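Local coordinates for Esterase/lipase (Uncultured bacterium, PDB 3K6K), which probably hydrolyses carboxylic ester bonds as a member of the hormone-sensitive lipase group of alpha/beta hydrolases, at residues 274-284 and 292-300. Residues are numbered along the deposited sequence; the frame is centred on the assembly and turned at random.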
loop_
_atom_site.group_PDB
_atom_site.type_symbol
_atom_site.label_atom_id
_atom_site.label_comp_id
_atom_site.label_asym_id
_atom_site.label_seq_id
_atom_site.Cartn_x
_atom_site.Cartn_y
_atom_site.Cartn_z
ATOM N N LYS A 274 -2.933 2.973 0.152
ATOM C CA LYS A 274 -3.182 3.624 -1.101
ATOM C C LYS A 274 -2.558 5.035 -1.113
ATOM O O LYS A 274 -2.676 5.805 -0.170
ATOM C CB LYS A 274 -4.689 3.683 -1.374
ATOM C CG LYS A 274 -5.065 4.070 -2.797
ATOM C CD LYS A 274 -6.574 3.888 -2.950
ATOM C CE LYS A 274 -7.115 4.228 -4.346
ATOM N NZ LYS A 274 -8.522 3.704 -4.307
ATOM N N ILE A 275 -1.919 5.372 -2.226
ATOM C CA ILE A 275 -1.340 6.677 -2.393
ATOM C C ILE A 275 -2.077 7.419 -3.480
ATOM O O ILE A 275 -2.204 6.881 -4.597
ATOM C CB ILE A 275 0.102 6.550 -2.802
ATOM C CG1 ILE A 275 0.895 5.821 -1.696
ATOM C CG2 ILE A 275 0.654 7.933 -3.034
ATOM C CD1 ILE A 275 2.312 5.487 -2.152
ATOM N N TRP A 276 -2.484 8.653 -3.199
ATOM C CA TRP A 276 -3.391 9.369 -4.078
ATOM C C TRP A 276 -2.744 10.492 -4.882
ATOM O O TRP A 276 -2.324 11.495 -4.322
ATOM C CB TRP A 276 -4.629 9.902 -3.331
ATOM C CG TRP A 276 -5.461 8.828 -2.645
ATOM C CD1 TRP A 276 -5.120 8.132 -1.518
ATOM C CD2 TRP A 276 -6.821 8.405 -2.980
ATOM N NE1 TRP A 276 -6.145 7.249 -1.177
ATOM C CE2 TRP A 276 -7.199 7.420 -2.033
ATOM C CE3 TRP A 276 -7.734 8.756 -3.992
ATOM C CZ2 TRP A 276 -8.410 6.782 -2.079
ATOM C CZ3 TRP A 276 -8.937 8.123 -4.026
ATOM C CH2 TRP A 276 -9.278 7.141 -3.064
ATOM N N PRO A 277 -2.734 10.337 -6.226
ATOM C CA PRO A 277 -2.133 11.279 -7.181
ATOM C C PRO A 277 -2.576 12.750 -6.951
ATOM O O PRO A 277 -3.779 13.051 -6.820
ATOM C CB PRO A 277 -2.635 10.781 -8.559
ATOM C CG PRO A 277 -3.269 9.452 -8.338
ATOM C CD PRO A 277 -3.360 9.171 -6.870
ATOM N N ASP A 278 -1.617 13.670 -6.941
ATOM C CA ASP A 278 -1.966 15.116 -6.813
ATOM C C ASP A 278 -2.751 15.502 -5.522
ATOM O O ASP A 278 -3.363 16.594 -5.473
ATOM C CB ASP A 278 -2.812 15.586 -8.027
ATOM C CG ASP A 278 -2.094 15.416 -9.368
ATOM O OD1 ASP A 278 -0.883 15.680 -9.467
ATOM O OD2 ASP A 278 -2.784 15.059 -10.350
ATOM N N MET A 279 -2.788 14.633 -4.512
ATOM C CA MET A 279 -3.463 14.990 -3.235
ATOM C C MET A 279 -2.479 15.484 -2.176
ATOM O O MET A 279 -1.384 14.937 -2.037
ATOM C CB MET A 279 -4.298 13.826 -2.677
ATOM C CG MET A 279 -5.532 13.517 -3.574
ATOM S SD MET A 279 -6.601 14.990 -3.532
ATOM C CE MET A 279 -6.162 15.532 -5.194
ATOM N N PRO A 280 -2.841 16.533 -1.455
ATOM C CA PRO A 280 -1.923 17.047 -0.416
ATOM C C PRO A 280 -2.197 16.355 0.902
ATOM O O PRO A 280 -3.060 15.467 0.975
ATOM C CB PRO A 280 -2.344 18.522 -0.304
ATOM C CG PRO A 280 -3.920 18.426 -0.494
ATOM C CD PRO A 280 -3.976 17.459 -1.687
ATOM N N HIS A 281 -1.477 16.783 1.929
ATOM C CA HIS A 281 -1.578 16.242 3.257
ATOM C C HIS A 281 -3.021 16.196 3.718
ATOM O O HIS A 281 -3.728 17.192 3.584
ATOM C CB HIS A 281 -0.806 17.171 4.164
ATOM C CG HIS A 281 -0.401 16.552 5.456
ATOM N ND1 HIS A 281 0.128 15.283 5.538
ATOM C CD2 HIS A 281 -0.441 17.033 6.726
ATOM C CE1 HIS A 281 0.400 15.012 6.800
ATOM N NE2 HIS A 281 0.068 16.053 7.540
ATOM N N VAL A 282 -3.432 15.075 4.298
ATOM C CA VAL A 282 -4.792 14.843 4.787
ATOM C C VAL A 282 -5.878 15.427 3.839
ATOM O O VAL A 282 -6.763 16.169 4.237
ATOM C CB VAL A 282 -5.024 15.291 6.276
ATOM C CG1 VAL A 282 -6.331 14.675 6.765
ATOM C CG2 VAL A 282 -3.851 14.845 7.260
ATOM N N PHE A 283 -5.836 15.022 2.587
ATOM C CA PHE A 283 -6.708 15.598 1.581
ATOM C C PHE A 283 -8.174 15.361 1.826
ATOM O O PHE A 283 -9.002 16.080 1.220
ATOM C CB PHE A 283 -6.326 15.089 0.184
ATOM C CG PHE A 283 -6.605 13.602 -0.052
ATOM C CD1 PHE A 283 -7.786 13.199 -0.662
ATOM C CD2 PHE A 283 -5.665 12.643 0.272
ATOM C CE1 PHE A 283 -8.032 11.858 -0.891
ATOM C CE2 PHE A 283 -5.876 11.317 0.021
ATOM C CZ PHE A 283 -7.076 10.909 -0.529
ATOM N N GLN A 284 -8.493 14.380 2.691
ATOM C CA GLN A 284 -9.855 14.025 2.987
ATOM C C GLN A 284 -10.590 15.213 3.658
ATOM O O GLN A 284 -11.807 15.139 3.845
ATOM C CB GLN A 284 -9.967 12.707 3.852
ATOM C CG GLN A 284 -9.290 11.410 3.290
ATOM C CD GLN A 284 -7.720 11.434 3.399
ATOM O OE1 GLN A 284 -7.114 12.449 3.829
ATOM N NE2 GLN A 284 -7.085 10.331 3.016
ATOM N N ALA A 292 -11.247 13.465 -5.157
ATOM C CA ALA A 292 -10.555 12.323 -4.486
ATOM C C ALA A 292 -10.755 12.174 -2.971
ATOM O O ALA A 292 -10.594 11.085 -2.386
ATOM C CB ALA A 292 -9.020 12.330 -4.828
ATOM N N ALA A 293 -11.086 13.275 -2.318
ATOM C CA ALA A 293 -11.419 13.235 -0.903
ATOM C C ALA A 293 -12.717 12.509 -0.635
ATOM O O ALA A 293 -12.781 11.719 0.295
ATOM C CB ALA A 293 -11.420 14.650 -0.279
ATOM N N ASP A 294 -13.763 12.783 -1.413
ATOM C CA ASP A 294 -15.012 12.030 -1.228
ATOM C C ASP A 294 -14.776 10.568 -1.487
ATOM O O ASP A 294 -15.305 9.786 -0.751
ATOM C CB ASP A 294 -16.179 12.467 -2.134
ATOM C CG ASP A 294 -16.314 13.965 -2.253
ATOM O OD1 ASP A 294 -16.657 14.384 -3.415
ATOM O OD2 ASP A 294 -16.079 14.698 -1.214
ATOM N N ILE A 295 -13.977 10.223 -2.507
ATOM C CA ILE A 295 -13.704 8.832 -2.859
ATOM C C ILE A 295 -12.904 8.132 -1.748
ATOM O O ILE A 295 -13.162 6.974 -1.416
ATOM C CB ILE A 295 -12.939 8.698 -4.216
ATOM C CG1 ILE A 295 -13.577 9.530 -5.324
ATOM C CG2 ILE A 295 -12.884 7.226 -4.735
ATOM C CD1 ILE A 295 -12.669 9.531 -6.698
ATOM N N SER A 296 -11.892 8.804 -1.197
ATOM C CA SER A 296 -11.089 8.169 -0.164
ATOM C C SER A 296 -11.954 7.844 1.108
ATOM O O SER A 296 -11.871 6.770 1.703
ATOM C CB SER A 296 -9.938 9.069 0.207
ATOM O OG SER A 296 -9.460 8.641 1.449
ATOM N N ILE A 297 -12.751 8.814 1.517
ATOM C CA ILE A 297 -13.715 8.637 2.560
ATOM C C ILE A 297 -14.644 7.444 2.276
ATOM O O ILE A 297 -14.920 6.621 3.157
ATOM C CB ILE A 297 -14.390 10.009 2.846
ATOM C CG1 ILE A 297 -13.352 10.898 3.657
ATOM C CG2 ILE A 297 -15.592 9.861 3.690
ATOM C CD1 ILE A 297 -13.663 12.396 3.634
ATOM N N LYS A 298 -15.085 7.317 1.038
ATOM C CA LYS A 298 -16.005 6.279 0.675
ATOM C C LYS A 298 -15.318 4.939 0.900
ATOM O O LYS A 298 -15.891 4.067 1.561
ATOM C CB LYS A 298 -16.434 6.436 -0.787
ATOM C CG LYS A 298 -17.786 5.748 -1.152
ATOM C CD LYS A 298 -19.059 6.673 -0.886
ATOM C CE LYS A 298 -19.470 7.587 -2.071
ATOM N NZ LYS A 298 -18.682 8.871 -2.199
ATOM N N GLU A 299 -14.088 4.803 0.393
ATOM C CA GLU A 299 -13.338 3.570 0.533
ATOM C C GLU A 299 -12.986 3.209 1.982
ATOM O O GLU A 299 -13.078 2.018 2.355
ATOM C CB GLU A 299 -12.073 3.594 -0.319
ATOM C CG GLU A 299 -12.373 3.647 -1.764
ATOM C CD GLU A 299 -11.145 3.691 -2.649
ATOM O OE1 GLU A 299 -11.373 3.757 -3.876
ATOM O OE2 GLU A 299 -9.987 3.652 -2.146
ATOM N N ILE A 300 -12.587 4.227 2.767
ATOM C CA ILE A 300 -12.235 4.054 4.163
ATOM C C ILE A 300 -13.414 3.493 4.906
ATOM O O ILE A 300 -13.252 2.603 5.758
ATOM C CB ILE A 300 -11.843 5.368 4.853
ATOM C CG1 ILE A 300 -10.419 5.836 4.466
ATOM C CG2 ILE A 300 -11.895 5.207 6.383
ATOM C CD1 ILE A 300 -10.268 7.324 4.594
#
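In this alpha/beta hydrolase fold, Trp276, on the last strand of the central sheet, and Phe283, at the start of a 3-10 turn just after the loop carrying the putative catalytic histidine, His281, pack against Ala292 and Ser296 of the C-terminal helix 291-305. The segments of strand and helix run nearly antiparallel, their axes 11.1 Å apart, and the indole lies between them. CB of Ser296 lies over one face of the six-membered ring of Trp276 in a CH-pi contact, 4.0 Å from the centroid, while CG2 of Ile295 meets the ring edge near CH2. Phe283 CZ shares the face used by Ser296; Lys274 CE lies over the opposite one, toward its rim. Lys274 reaches the helix because its side chain is extended, with chi1 at -167° setting CG opposite the backbone N, and its NZ forms a salt bridge to Glu299, 2.6 Å from OE2 on the syn lone pair of that oxygen and 2.9 Å from OE1. Ala292 CB fits among three side chains, 3.8 Å from Met279 SD and 3.9 Å from Trp276 CE3, with Phe283 CE1 slightly farther off. The phenyl ring is itself sandwiched, Met279 CG lying off-centre over one face and the Gln284 amide carbon over the middle of the other, and it turns its edge to the carbonyl oxygen of Ala292. Here the 3-10 segment brings CA of Gln284 to 4.3 Å from CA of Ala293. His281, two residues before Phe283, hydrogen-bonds through ND1 to Glu251, touches Ser157 with its side chain and probably belongs to the catalytic triad. Ser296 OG hydrogen-bonds to His246 and also receives a weak bond, 3.3 Å long and bent to 150°, from Gln284 NE2.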